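Local coordinates for protein DNA polymerase sliding clamp (Archaeoglobus fulgidus, PDB 1RWZ) that forms a ring-shaped sliding clamp, a homotrimer with DNA passing through its centre, that probably tethers DNA polymerase and other proteins to the DNA during replication, at residues A[10-15]-A[81-86]; A[130-135]-A[208-213]; A[26-31]-A[117-122]. All blocks are in the same frame, centred on the assembly; numbering follows the deposited sequence.

Contact 1. Residues A[10-15]-A[81-86]; sequences LLKTVT and ISTKDL
Lys12 reaches from helix 8-19 to the backbone of Ile81 and makes the one hydrogen bond between these two segments. Lys12 NZ lies 2.9 Å from Ile81 O. The ammonium approaches the carbonyl at a C=O...N angle of 156°, tilted 17° from the carbonyl plane. Lys12 NZ also bonds to Ser78 O, at the C-terminal end of helix 71-78. Two backbone carbonyls therefore grip the charged tip. The lysine chain is not extended. It runs out straight to CD and then bends twice, at chi3 (68°) and again at chi4, which curls the ammonium back onto the loop.

The aliphatic part of Lys12 supplies van der Waals contact. Lys12 CE sits 3.9 Å from Thr83 CG2, and the two side chains cross at about a right angle. A looser apolar touch lies deeper, where Leu11 CD2 comes within 4.3 Å of Ile81 CD1. Leu11 and Ile81 are both buried, whereas Thr83 is on the exposed side.

Bonds within each segment set the local shape. Ser82 to Asp85 form a type I beta turn. Asp85 OD1 accepts from Ser82 N at 2.9 Å, met from above the carboxylate plane. Ser82 OG accepts from Lys84 N at 3.2 Å, an ST turn. On the helix, Leu11 O takes both the backbone N and the OG1 of Thr15, from opposite faces of its plane.

The contact joins the first helix of the N-terminal domain to the loop between helix 71-78 and strand 86-91. Backbone bonds of Thr83 with Glu9 and of Asp85 with Gly8 continue the join. Thr15 packs on helix 71-78, Leu10 and Val14 lie on strand 45-52, and Ile81 rests on Phe101 of strand 96-101.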
ATOM      1  N   LEU A  10      11.528 -17.171   8.044  1.00 14.53           N
ATOM      2  CA  LEU A  10      11.490 -17.817   9.352  1.00 14.49           C
ATOM      3  C   LEU A  10      11.954 -16.849  10.435  1.00 14.59           C
ATOM      4  O   LEU A  10      11.304 -16.704  11.473  1.00 15.61           O
ATOM      5  CB  LEU A  10      12.365 -19.072   9.351  1.00 14.39           C
ATOM      6  CG  LEU A  10      12.398 -19.929  10.622  1.00 14.14           C
ATOM      7  CD1 LEU A  10      10.975 -20.270  11.077  1.00 14.12           C
ATOM      8  CD2 LEU A  10      13.187 -21.197  10.335  1.00 14.03           C
ATOM      9  N   LEU A  11      13.066 -16.167  10.195  1.00 14.39           N
ATOM     10  CA  LEU A  11      13.570 -15.223  11.192  1.00 14.58           C
ATOM     11  C   LEU A  11      12.616 -14.039  11.384  1.00 14.97           C
ATOM     12  O   LEU A  11      12.324 -13.639  12.514  1.00 14.57           O
ATOM     13  CB  LEU A  11      14.957 -14.711  10.790  1.00 15.68           C
ATOM     14  CG  LEU A  11      15.612 -13.689  11.735  1.00 16.16           C
ATOM     15  CD1 LEU A  11      15.644 -14.229  13.154  1.00 18.25           C
ATOM     16  CD2 LEU A  11      17.019 -13.390  11.265  1.00 18.18           C
ATOM     17  N   LYS A  12      12.125 -13.489  10.282  1.00 14.60           N
ATOM     18  CA  LYS A  12      11.225 -12.335  10.343  1.00 15.74           C
ATOM     19  C   LYS A  12       9.931 -12.637  11.091  1.00 16.34           C
ATOM     20  O   LYS A  12       9.478 -11.848  11.929  1.00 15.97           O
ATOM     21  CB  LYS A  12      10.905 -11.850   8.922  1.00 16.69           C
ATOM     22  CG  LYS A  12      12.127 -11.306   8.169  1.00 18.69           C
ATOM     23  CD  LYS A  12      11.881 -11.172   6.662  1.00 20.04           C
ATOM     24  CE  LYS A  12      10.864 -10.089   6.316  1.00 22.21           C
ATOM     25  NZ  LYS A  12      11.392  -8.716   6.563  1.00 22.74           N
ATOM     26  N   THR A  13       9.342 -13.788  10.797  1.00 15.38           N
ATOM     27  CA  THR A  13       8.087 -14.170  11.427  1.00 16.74           C
ATOM     28  C   THR A  13       8.207 -14.452  12.919  1.00 16.55           C
ATOM     29  O   THR A  13       7.376 -13.989  13.706  1.00 17.13           O
ATOM     30  CB  THR A  13       7.471 -15.388  10.704  1.00 17.22           C
ATOM     31  OG1 THR A  13       7.086 -14.992   9.382  1.00 18.99           O
ATOM     32  CG2 THR A  13       6.240 -15.898  11.445  1.00 17.89           C
ATOM     33  N   VAL A  14       9.235 -15.193  13.318  1.00 15.59           N
ATOM     34  CA  VAL A  14       9.419 -15.512  14.730  1.00 17.14           C
ATOM     35  C   VAL A  14       9.823 -14.265  15.520  1.00 16.90           C
ATOM     36  O   VAL A  14       9.430 -14.091  16.676  1.00 16.39           O
ATOM     37  CB  VAL A  14      10.474 -16.619  14.908  1.00 17.96           C
ATOM     38  CG1 VAL A  14      10.787 -16.816  16.375  1.00 20.48           C
ATOM     39  CG2 VAL A  14       9.940 -17.928  14.315  1.00 18.23           C
ATOM     40  N   THR A  15      10.603 -13.395  14.892  1.00 16.22           N
ATOM     41  CA  THR A  15      11.022 -12.161  15.549  1.00 17.13           C
ATOM     42  C   THR A  15       9.789 -11.296  15.777  1.00 16.89           C
ATOM     43  O   THR A  15       9.594 -10.740  16.863  1.00 17.69           O
ATOM     44  CB  THR A  15      12.053 -11.395  14.680  1.00 17.74           C
ATOM     45  OG1 THR A  15      13.265 -12.155  14.609  1.00 19.11           O
ATOM     46  CG2 THR A  15      12.363 -10.028  15.285  1.00 18.38           C
ATOM     47  N   ILE A  81      15.735  -7.431   5.680  1.00 28.75           N
ATOM     48  CA  ILE A  81      15.970  -8.786   5.200  1.00 27.59           C
ATOM     49  C   ILE A  81      14.775  -9.235   4.362  1.00 27.97           C
ATOM     50  O   ILE A  81      13.621  -8.968   4.713  1.00 27.25           O
ATOM     51  CB  ILE A  81      16.149  -9.777   6.378  1.00 27.82           C
ATOM     52  CG1 ILE A  81      17.345  -9.356   7.235  1.00 27.29           C
ATOM     53  CG2 ILE A  81      16.334 -11.194   5.846  1.00 26.89           C
ATOM     54  CD1 ILE A  81      17.578 -10.234   8.456  1.00 27.72           C
ATOM     55  N   SER A  82      15.054  -9.905   3.251  1.00 27.25           N
ATOM     56  CA  SER A  82      14.001 -10.397   2.372  1.00 27.99           C
ATOM     57  C   SER A  82      13.542 -11.775   2.838  1.00 28.30           C
ATOM     58  O   SER A  82      14.329 -12.541   3.392  1.00 27.94           O
ATOM     59  CB  SER A  82      14.514 -10.490   0.932  1.00 27.64           C
ATOM     60  OG  SER A  82      13.567 -11.141   0.101  1.00 28.16           O
ATOM     61  N   THR A  83      12.269 -12.087   2.621  1.00 28.87           N
ATOM     62  CA  THR A  83      11.741 -13.386   3.019  1.00 29.64           C
ATOM     63  C   THR A  83      12.465 -14.491   2.257  1.00 30.01           C
ATOM     64  O   THR A  83      12.541 -15.632   2.723  1.00 29.64           O
ATOM     65  CB  THR A  83      10.228 -13.502   2.738  1.00 30.14           C
ATOM     66  OG1 THR A  83       9.977 -13.277   1.346  1.00 31.27           O
ATOM     67  CG2 THR A  83       9.451 -12.489   3.568  1.00 30.22           C
ATOM     68  N   LYS A  84      13.007 -14.141   1.090  1.00 30.03           N
ATOM     69  CA  LYS A  84      13.722 -15.100   0.251  1.00 30.30           C
ATOM     70  C   LYS A  84      15.235 -15.136   0.475  1.00 29.47           C
ATOM     71  O   LYS A  84      15.951 -15.897  -0.177  1.00 30.27           O
ATOM     72  CB  LYS A  84      13.420 -14.827  -1.223  1.00 31.88           C
ATOM     73  CG  LYS A  84      11.987 -15.159  -1.610  1.00 33.72           C
ATOM     74  CD  LYS A  84      11.754 -14.971  -3.101  1.00 35.67           C
ATOM     75  CE  LYS A  84      10.374 -15.470  -3.507  1.00 36.65           C
ATOM     76  NZ  LYS A  84      10.156 -15.343  -4.975  1.00 37.76           N
ATOM     77  N   ASP A  85      15.722 -14.309   1.390  1.00 27.92           N
ATOM     78  CA  ASP A  85      17.145 -14.289   1.713  1.00 26.68           C
ATOM     79  C   ASP A  85      17.406 -15.450   2.666  1.00 24.58           C
ATOM     80  O   ASP A  85      16.497 -15.888   3.373  1.00 24.65           O
ATOM     81  CB  ASP A  85      17.516 -13.001   2.461  1.00 27.98           C
ATOM     82  CG  ASP A  85      17.689 -11.806   1.549  1.00 30.12           C
ATOM     83  OD1 ASP A  85      17.595 -10.666   2.061  1.00 31.14           O
ATOM     84  OD2 ASP A  85      17.936 -11.999   0.339  1.00 30.84           O
ATOM     85  N   LEU A  86      18.629 -15.969   2.668  1.00 22.63           N
ATOM     86  CA  LEU A  86      18.991 -17.004   3.628  1.00 20.85           C
ATOM     87  C   LEU A  86      19.755 -16.192   4.662  1.00 20.12           C
ATOM     88  O   LEU A  86      20.570 -15.338   4.302  1.00 20.08           O
ATOM     89  CB  LEU A  86      19.917 -18.066   3.032  1.00 22.13           C
ATOM     90  CG  LEU A  86      19.276 -19.294   2.382  1.00 22.43           C
ATOM     91  CD1 LEU A  86      20.359 -20.338   2.126  1.00 22.88           C
ATOM     92  CD2 LEU A  86      18.203 -19.870   3.290  1.00 21.53           C
TER

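Contact 2. Residues A[130-135]-A[208-213]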
ATOM      1  N   LYS A 130     -10.364 -29.192  21.744  1.00 14.60           N
ATOM      2  CA  LYS A 130      -9.243 -29.061  20.820  1.00 15.23           C
ATOM      3  C   LYS A 130      -9.831 -28.822  19.438  1.00 14.66           C
ATOM      4  O   LYS A 130     -10.598 -29.644  18.933  1.00 15.03           O
ATOM      5  CB  LYS A 130      -8.396 -30.335  20.807  1.00 16.20           C
ATOM      6  CG  LYS A 130      -7.179 -30.228  19.900  1.00 19.48           C
ATOM      7  CD  LYS A 130      -6.397 -31.530  19.863  1.00 21.51           C
ATOM      8  CE  LYS A 130      -5.247 -31.438  18.872  1.00 23.28           C
ATOM      9  NZ  LYS A 130      -4.507 -32.730  18.785  1.00 25.89           N
ATOM     10  N   ILE A 131      -9.463 -27.697  18.836  1.00 14.67           N
ATOM     11  CA  ILE A 131      -9.973 -27.312  17.529  1.00 14.46           C
ATOM     12  C   ILE A 131      -8.815 -27.013  16.586  1.00 14.35           C
ATOM     13  O   ILE A 131      -7.951 -26.201  16.908  1.00 14.10           O
ATOM     14  CB  ILE A 131     -10.851 -26.032  17.641  1.00 14.43           C
ATOM     15  CG1 ILE A 131     -11.946 -26.228  18.694  1.00 14.54           C
ATOM     16  CG2 ILE A 131     -11.477 -25.705  16.299  1.00 15.14           C
ATOM     17  CD1 ILE A 131     -11.662 -25.527  20.014  1.00 16.13           C
ATOM     18  N   VAL A 132      -8.797 -27.668  15.428  1.00 13.77           N
ATOM     19  CA  VAL A 132      -7.739 -27.438  14.446  1.00 13.41           C
ATOM     20  C   VAL A 132      -8.375 -26.852  13.189  1.00 13.58           C
ATOM     21  O   VAL A 132      -9.326 -27.415  12.638  1.00 13.53           O
ATOM     22  CB  VAL A 132      -6.988 -28.746  14.096  1.00 14.11           C
ATOM     23  CG1 VAL A 132      -5.854 -28.450  13.110  1.00 14.05           C
ATOM     24  CG2 VAL A 132      -6.420 -29.368  15.364  1.00 14.32           C
ATOM     25  N   MET A 133      -7.855 -25.709  12.749  1.00 13.26           N
ATOM     26  CA  MET A 133      -8.391 -25.019  11.582  1.00 14.46           C
ATOM     27  C   MET A 133      -7.308 -24.227  10.869  1.00 14.12           C
ATOM     28  O   MET A 133      -6.147 -24.230  11.276  1.00 14.61           O
ATOM     29  CB  MET A 133      -9.506 -24.058  12.016  1.00 15.14           C
ATOM     30  CG  MET A 133      -9.033 -22.967  12.978  1.00 16.61           C
ATOM     31  SD  MET A 133     -10.377 -21.925  13.611  1.00 18.76           S
ATOM     32  CE  MET A 133     -10.895 -21.145  12.108  1.00 18.38           C
ATOM     33  N   ASP A 134      -7.699 -23.552   9.795  1.00 14.17           N
ATOM     34  CA  ASP A 134      -6.768 -22.724   9.044  1.00 14.33           C
ATOM     35  C   ASP A 134      -6.617 -21.405   9.796  1.00 13.73           C
ATOM     36  O   ASP A 134      -7.613 -20.798  10.180  1.00 14.13           O
ATOM     37  CB  ASP A 134      -7.318 -22.443   7.651  1.00 16.23           C
ATOM     38  CG  ASP A 134      -6.377 -21.599   6.823  1.00 17.99           C
ATOM     39  OD1 ASP A 134      -5.427 -22.162   6.246  1.00 20.50           O
ATOM     40  OD2 ASP A 134      -6.580 -20.368   6.767  1.00 20.88           O
ATOM     41  N   ALA A 135      -5.379 -20.968  10.003  1.00 14.49           N
ATOM     42  CA  ALA A 135      -5.113 -19.726  10.727  1.00 14.89           C
ATOM     43  C   ALA A 135      -5.680 -18.502  10.012  1.00 16.39           C
ATOM     44  O   ALA A 135      -6.076 -17.528  10.655  1.00 15.16           O
ATOM     45  CB  ALA A 135      -3.616 -19.559  10.940  1.00 15.04           C
ATOM     46  N   GLY A 208      -3.221 -20.925   5.020  1.00 17.92           N
ATOM     47  CA  GLY A 208      -2.209 -21.943   4.807  1.00 17.36           C
ATOM     48  C   GLY A 208      -1.461 -22.349   6.061  1.00 16.72           C
ATOM     49  O   GLY A 208      -0.803 -23.391   6.082  1.00 16.65           O
ATOM     50  N   ASP A 209      -1.533 -21.524   7.101  1.00 15.75           N
ATOM     51  CA  ASP A 209      -0.868 -21.846   8.363  1.00 15.55           C
ATOM     52  C   ASP A 209      -1.868 -22.610   9.221  1.00 15.31           C
ATOM     53  O   ASP A 209      -3.065 -22.333   9.178  1.00 15.32           O
ATOM     54  CB  ASP A 209      -0.424 -20.570   9.092  1.00 15.54           C
ATOM     55  CG  ASP A 209       0.691 -19.834   8.364  1.00 16.86           C
ATOM     56  OD1 ASP A 209       1.633 -20.502   7.892  1.00 17.63           O
ATOM     57  OD2 ASP A 209       0.634 -18.587   8.278  1.00 17.22           O
ATOM     58  N   LEU A 210      -1.387 -23.576   9.996  1.00 15.03           N
ATOM     59  CA  LEU A 210      -2.280 -24.363  10.836  1.00 14.16           C
ATOM     60  C   LEU A 210      -2.432 -23.726  12.211  1.00 13.60           C
ATOM     61  O   LEU A 210      -1.482 -23.159  12.751  1.00 13.24           O
ATOM     62  CB  LEU A 210      -1.740 -25.787  11.010  1.00 15.16           C
ATOM     63  CG  LEU A 210      -2.723 -26.826  11.556  1.00 15.34           C
ATOM     64  CD1 LEU A 210      -3.777 -27.134  10.489  1.00 15.97           C
ATOM     65  CD2 LEU A 210      -1.977 -28.102  11.945  1.00 16.57           C
ATOM     66  N   LEU A 211      -3.638 -23.802  12.758  1.00 11.94           N
ATOM     67  CA  LEU A 211      -3.899 -23.272  14.092  1.00 11.88           C
ATOM     68  C   LEU A 211      -4.615 -24.336  14.898  1.00 11.33           C
ATOM     69  O   LEU A 211      -5.614 -24.894  14.449  1.00 11.20           O
ATOM     70  CB  LEU A 211      -4.777 -22.019  14.035  1.00 11.46           C
ATOM     71  CG  LEU A 211      -5.346 -21.576  15.393  1.00 12.06           C
ATOM     72  CD1 LEU A 211      -4.213 -21.208  16.360  1.00 12.56           C
ATOM     73  CD2 LEU A 211      -6.274 -20.403  15.185  1.00 13.58           C
ATOM     74  N   THR A 212      -4.084 -24.632  16.079  1.00 11.10           N
ATOM     75  CA  THR A 212      -4.702 -25.599  16.970  1.00 11.48           C
ATOM     76  C   THR A 212      -5.089 -24.803  18.202  1.00 11.67           C
ATOM     77  O   THR A 212      -4.236 -24.180  18.839  1.00 11.39           O
ATOM     78  CB  THR A 212      -3.723 -26.709  17.385  1.00 12.11           C
ATOM     79  OG1 THR A 212      -3.321 -27.445  16.222  1.00 13.32           O
ATOM     80  CG2 THR A 212      -4.385 -27.664  18.393  1.00 13.94           C
ATOM     81  N   ILE A 213      -6.374 -24.816  18.521  1.00 11.01           N
ATOM     82  CA  ILE A 213      -6.875 -24.090  19.680  1.00 12.07           C
ATOM     83  C   ILE A 213      -7.179 -25.071  20.801  1.00 12.19           C
ATOM     84  O   ILE A 213      -7.862 -26.068  20.578  1.00 13.01           O
ATOM     85  CB  ILE A 213      -8.186 -23.349  19.347  1.00 12.32           C
ATOM     86  CG1 ILE A 213      -7.975 -22.416  18.153  1.00 12.75           C
ATOM     87  CG2 ILE A 213      -8.676 -22.576  20.580  1.00 12.17           C
ATOM     88  CD1 ILE A 213      -9.263 -21.793  17.632  1.00 13.86           C
TER
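Ile131 and Ile213 face each other as a hydrogen-bonded pair between two antiparallel strands. Both bonds form: Ile131 N to Ile213 O at 2.9 Å and Ile213 N to Ile131 O at 2.6 Å. Met133 and Leu211 repeat the pattern with another two bonds. Val132 with Thr212 and Asp134 with Leu210 are the non-hydrogen-bonded pairs between and beyond them. The strand axes run at 162° to each other.

The side of Ile131, Met133, Leu211 and Ile213 is wholly buried. The CB atoms of Ile131 and Ile213 are 4.1 Å apart. The Met133 chain bends at the sulfur, and Met133 SD lies 4.2 Å from Ile213 CD1. Phe138 of helix 135-146 packs on Met133, Leu211 and Ile213. Ala135 extends this side with its CB 4.1 Å from Leu211 CB.

The other face makes touches at least as close, but it is more polar and nearer solvent: Lys130, Thr212 and Leu210 are partly exposed. Val132 and Thr212 lie side by side, with Val132 CG2 3.7 Å from Thr212 OG1. The long chain of Lys130 passes over Thr212 CG2. Leu210 starts away from the partner strand but swings CD1 back to 3.6 Å from Val132 CG1. Ile182 touches both Val132 and Leu210.

The strand end is closed by polar bonds. Ala135 N gives to Asp209 O. Asp134 OD1 takes the N of exposed Gly208 at 2.8 Å through its syn lone pair, while OD2 caps Glu137 N. Asp209 OD2 turns to Gly206 N. One aspartate thus both N-caps helix 135-146 and pins the turn before strand 210-215. The chemistry implies a sheet fixed by main-chain bonds, with a greasy face for the helix and a carboxylate that probably gains stability from the helix N-terminus.

Contact 3. Residues A[26-31]-A[117-122]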
ATOM      1  N   ARG A  26      15.071 -13.965  26.097  1.00 20.33           N
ATOM      2  CA  ARG A  26      16.128 -14.957  26.193  1.00 20.42           C
ATOM      3  C   ARG A  26      15.889 -15.944  25.062  1.00 20.10           C
ATOM      4  O   ARG A  26      14.777 -16.444  24.902  1.00 19.75           O
ATOM      5  CB  ARG A  26      16.061 -15.729  27.513  1.00 22.49           C
ATOM      6  CG  ARG A  26      16.493 -14.968  28.754  1.00 25.41           C
ATOM      7  CD  ARG A  26      16.706 -15.957  29.903  1.00 28.26           C
ATOM      8  NE  ARG A  26      16.883 -15.301  31.195  1.00 30.26           N
ATOM      9  CZ  ARG A  26      15.963 -14.535  31.770  1.00 30.86           C
ATOM     10  NH1 ARG A  26      14.803 -14.331  31.164  1.00 30.62           N
ATOM     11  NH2 ARG A  26      16.200 -13.978  32.951  1.00 31.49           N
ATOM     12  N   ILE A  27      16.925 -16.218  24.280  1.00 19.18           N
ATOM     13  CA  ILE A  27      16.815 -17.169  23.180  1.00 19.20           C
ATOM     14  C   ILE A  27      17.696 -18.361  23.515  1.00 19.07           C
ATOM     15  O   ILE A  27      18.899 -18.213  23.725  1.00 19.58           O
ATOM     16  CB  ILE A  27      17.296 -16.565  21.847  1.00 19.17           C
ATOM     17  CG1 ILE A  27      16.534 -15.271  21.553  1.00 19.75           C
ATOM     18  CG2 ILE A  27      17.113 -17.585  20.727  1.00 19.84           C
ATOM     19  CD1 ILE A  27      15.043 -15.423  21.510  1.00 20.71           C
ATOM     20  N   HIS A  28      17.090 -19.540  23.567  1.00 19.17           N
ATOM     21  CA  HIS A  28      17.817 -20.756  23.893  1.00 19.14           C
ATOM     22  C   HIS A  28      18.132 -21.570  22.650  1.00 19.86           C
ATOM     23  O   HIS A  28      17.236 -21.898  21.871  1.00 18.96           O
ATOM     24  CB  HIS A  28      16.986 -21.635  24.833  1.00 20.64           C
ATOM     25  CG  HIS A  28      16.537 -20.942  26.082  1.00 22.22           C
ATOM     26  ND1 HIS A  28      17.338 -20.825  27.198  1.00 23.70           N
ATOM     27  CD2 HIS A  28      15.376 -20.316  26.384  1.00 22.11           C
ATOM     28  CE1 HIS A  28      16.689 -20.154  28.133  1.00 23.24           C
ATOM     29  NE2 HIS A  28      15.497 -19.833  27.665  1.00 24.48           N
ATOM     30  N   PHE A  29      19.408 -21.884  22.461  1.00 18.90           N
ATOM     31  CA  PHE A  29      19.813 -22.723  21.349  1.00 19.57           C
ATOM     32  C   PHE A  29      20.063 -24.081  21.983  1.00 20.02           C
ATOM     33  O   PHE A  29      21.106 -24.317  22.601  1.00 20.52           O
ATOM     34  CB  PHE A  29      21.077 -22.190  20.679  1.00 19.86           C
ATOM     35  CG  PHE A  29      20.832 -20.991  19.815  1.00 20.23           C
ATOM     36  CD1 PHE A  29      20.785 -19.715  20.368  1.00 20.45           C
ATOM     37  CD2 PHE A  29      20.603 -21.140  18.452  1.00 20.58           C
ATOM     38  CE1 PHE A  29      20.511 -18.603  19.572  1.00 20.80           C
ATOM     39  CE2 PHE A  29      20.328 -20.036  17.647  1.00 20.57           C
ATOM     40  CZ  PHE A  29      20.282 -18.765  18.207  1.00 21.65           C
ATOM     41  N   LEU A  30      19.077 -24.961  21.851  1.00 19.92           N
ATOM     42  CA  LEU A  30      19.146 -26.298  22.429  1.00 21.01           C
ATOM     43  C   LEU A  30      19.529 -27.331  21.382  1.00 21.26           C
ATOM     44  O   LEU A  30      19.484 -27.058  20.187  1.00 21.12           O
ATOM     45  CB  LEU A  30      17.790 -26.663  23.033  1.00 21.16           C
ATOM     46  CG  LEU A  30      17.148 -25.605  23.935  1.00 22.18           C
ATOM     47  CD1 LEU A  30      15.762 -26.073  24.344  1.00 22.86           C
ATOM     48  CD2 LEU A  30      18.021 -25.354  25.156  1.00 23.10           C
ATOM     49  N   GLU A  31      19.903 -28.522  21.831  1.00 22.10           N
ATOM     50  CA  GLU A  31      20.277 -29.571  20.897  1.00 23.02           C
ATOM     51  C   GLU A  31      19.127 -29.864  19.935  1.00 22.26           C
ATOM     52  O   GLU A  31      19.349 -30.133  18.753  1.00 21.86           O
ATOM     53  CB  GLU A  31      20.662 -30.847  21.651  1.00 26.02           C
ATOM     54  CG  GLU A  31      21.962 -30.727  22.439  1.00 31.07           C
ATOM     55  CD  GLU A  31      23.185 -30.539  21.548  1.00 34.12           C
ATOM     56  OE1 GLU A  31      24.279 -30.272  22.094  1.00 36.40           O
ATOM     57  OE2 GLU A  31      23.062 -30.658  20.308  1.00 36.10           O
ATOM     58  N   ARG A 117      13.993 -10.072  32.243  1.00 37.61           N
ATOM     59  CA  ARG A 117      12.977 -10.594  33.147  1.00 39.35           C
ATOM     60  C   ARG A 117      13.045 -12.111  33.259  1.00 39.96           C
ATOM     61  O   ARG A 117      13.133 -12.814  32.252  1.00 39.99           O
ATOM     62  CB  ARG A 117      11.583 -10.181  32.677  1.00 39.65           C
ATOM     63  CG  ARG A 117      10.470 -10.854  33.459  1.00 41.09           C
ATOM     64  CD  ARG A 117       9.098 -10.384  33.023  1.00 41.74           C
ATOM     65  NE  ARG A 117       8.046 -11.134  33.706  1.00 42.57           N
ATOM     66  CZ  ARG A 117       6.748 -10.872  33.598  1.00 42.92           C
ATOM     67  NH1 ARG A 117       6.331  -9.871  32.833  1.00 43.04           N
ATOM     68  NH2 ARG A 117       5.867 -11.618  34.253  1.00 42.84           N
ATOM     69  N   LYS A 118      12.997 -12.602  34.495  1.00 40.77           N
ATOM     70  CA  LYS A 118      13.050 -14.033  34.786  1.00 41.32           C
ATOM     71  C   LYS A 118      12.311 -14.883  33.763  1.00 40.98           C
ATOM     72  O   LYS A 118      11.226 -14.527  33.305  1.00 41.00           O
ATOM     73  CB  LYS A 118      12.468 -14.310  36.177  1.00 42.18           C
ATOM     74  CG  LYS A 118      13.372 -13.917  37.335  1.00 43.69           C
ATOM     75  CD  LYS A 118      14.589 -14.829  37.416  1.00 44.49           C
ATOM     76  CE  LYS A 118      15.448 -14.503  38.629  1.00 44.92           C
ATOM     77  NZ  LYS A 118      16.622 -15.418  38.743  1.00 45.26           N
ATOM     78  N   GLU A 119      12.911 -16.015  33.414  1.00 40.53           N
ATOM     79  CA  GLU A 119      12.321 -16.938  32.455  1.00 40.34           C
ATOM     80  C   GLU A 119      10.999 -17.455  33.022  1.00 39.81           C
ATOM     81  O   GLU A 119      10.972 -18.059  34.095  1.00 39.86           O
ATOM     82  CB  GLU A 119      13.277 -18.108  32.217  1.00 40.53           C
ATOM     83  CG  GLU A 119      12.950 -18.962  31.010  1.00 41.07           C
ATOM     84  CD  GLU A 119      13.248 -18.260  29.702  1.00 41.04           C
ATOM     85  OE1 GLU A 119      13.177 -18.923  28.650  1.00 41.54           O
ATOM     86  OE2 GLU A 119      13.553 -17.049  29.720  1.00 41.78           O
ATOM     87  N   PRO A 120       9.882 -17.222  32.313  1.00 39.17           N
ATOM     88  CA  PRO A 120       8.566 -17.676  32.773  1.00 38.97           C
ATOM     89  C   PRO A 120       8.350 -19.180  32.608  1.00 39.13           C
ATOM     90  O   PRO A 120       8.955 -19.811  31.743  1.00 39.11           O
ATOM     91  CB  PRO A 120       7.606 -16.860  31.915  1.00 38.59           C
ATOM     92  CG  PRO A 120       8.343 -16.769  30.617  1.00 38.68           C
ATOM     93  CD  PRO A 120       9.760 -16.448  31.063  1.00 38.62           C
ATOM     94  N   ARG A 121       7.488 -19.748  33.446  1.00 38.95           N
ATOM     95  CA  ARG A 121       7.187 -21.173  33.382  1.00 39.01           C
ATOM     96  C   ARG A 121       5.972 -21.421  32.495  1.00 38.38           C
ATOM     97  O   ARG A 121       5.065 -20.595  32.425  1.00 37.82           O
ATOM     98  CB  ARG A 121       6.912 -21.733  34.783  1.00 40.03           C
ATOM     99  CG  ARG A 121       8.123 -21.768  35.705  1.00 42.02           C
ATOM    100  CD  ARG A 121       7.794 -22.489  37.007  1.00 43.96           C
ATOM    101  NE  ARG A 121       8.956 -22.607  37.885  1.00 45.75           N
ATOM    102  CZ  ARG A 121       8.949 -23.242  39.054  1.00 46.66           C
ATOM    103  NH1 ARG A 121       7.837 -23.822  39.492  1.00 47.16           N
ATOM    104  NH2 ARG A 121      10.054 -23.299  39.786  1.00 47.19           N
ATOM    105  N   ILE A 122       5.963 -22.562  31.816  1.00 38.00           N
ATOM    106  CA  ILE A 122       4.853 -22.919  30.941  1.00 38.17           C
ATOM    107  C   ILE A 122       3.720 -23.523  31.767  1.00 39.07           C
ATOM    108  O   ILE A 122       3.895 -24.551  32.419  1.00 38.82           O
ATOM    109  CB  ILE A 122       5.291 -23.943  29.872  1.00 37.50           C
ATOM    110  CG1 ILE A 122       6.403 -23.344  29.005  1.00 37.04           C
ATOM    111  CG2 ILE A 122       4.098 -24.339  29.009  1.00 37.23           C
ATOM    112  CD1 ILE A 122       6.985 -24.310  27.995  1.00 37.21           C
TER
HETATM  113  O   HOH W   1      13.035 -17.875  26.427  1.00 20.77           O
HETATM  114  O   HOH W   2      17.341 -14.877  35.691  1.00 50.99           O
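Arg26 runs from strand 24-30 past Glu119, the two side chains sliding by each other in opposite directions. Arg26 CB lies 3.6 Å from Glu119 OE2. CG stays about as near, and Arg26 CD comes to 3.3 Å from Glu119 OE2. The chain is extended from CG to NE, so the guanidinium lands beyond the carboxylate. There Arg26 NH1 gives a nearly straight bond (176°) to Arg117 O, a short 2.5 Å away and in the guanidinium plane. Arg26 NH1 also forms a salt bridge with Glu119 OE2 at 3.3 Å, in which the hydrogen bond is weak. NH2 has weak bonds to Arg117 O, to Ile116 O and to a water that also binds Lys118 NZ.

The second carboxylate oxygen serves His28. His28 NE2 gives to Glu119 OE1 at 2.7 Å. The oxygen lies near the ring plane, yet it is met from 62° above the carboxylate plane. His28 ND1 bonds to Thr66 OG1, so both ring nitrogens have partners. A water links Glu119 OE1 to Arg26 O.

This surface contact ties the N-terminal domain to the interdomain connector loop, a hallmark of PCNA clamps. In relatives, partner proteins bind beside that loop.

How the contacts relate
Contact 1 and contact 3 lie in the same half of the subunit, with centres 21 Å apart and nearest atoms about 7 Å apart. Their first segments follow each other in the chain, and the segments of the two contacts alternate along it. Contact 2 belongs to the C-terminal domain. Its centre is 22 Å from that of contact 1, with nearest atoms also about 7 Å apart. Contact 3 lies across the chain's centre from it, 25 Å between centres and about 13 Å between nearest atoms. Contacts 2 and 3 still share the large antiparallel sheet that spans both domains. None touches another subunit. As in other PCNA rings, helices such as 8-19 and 135-146 line the DNA channel.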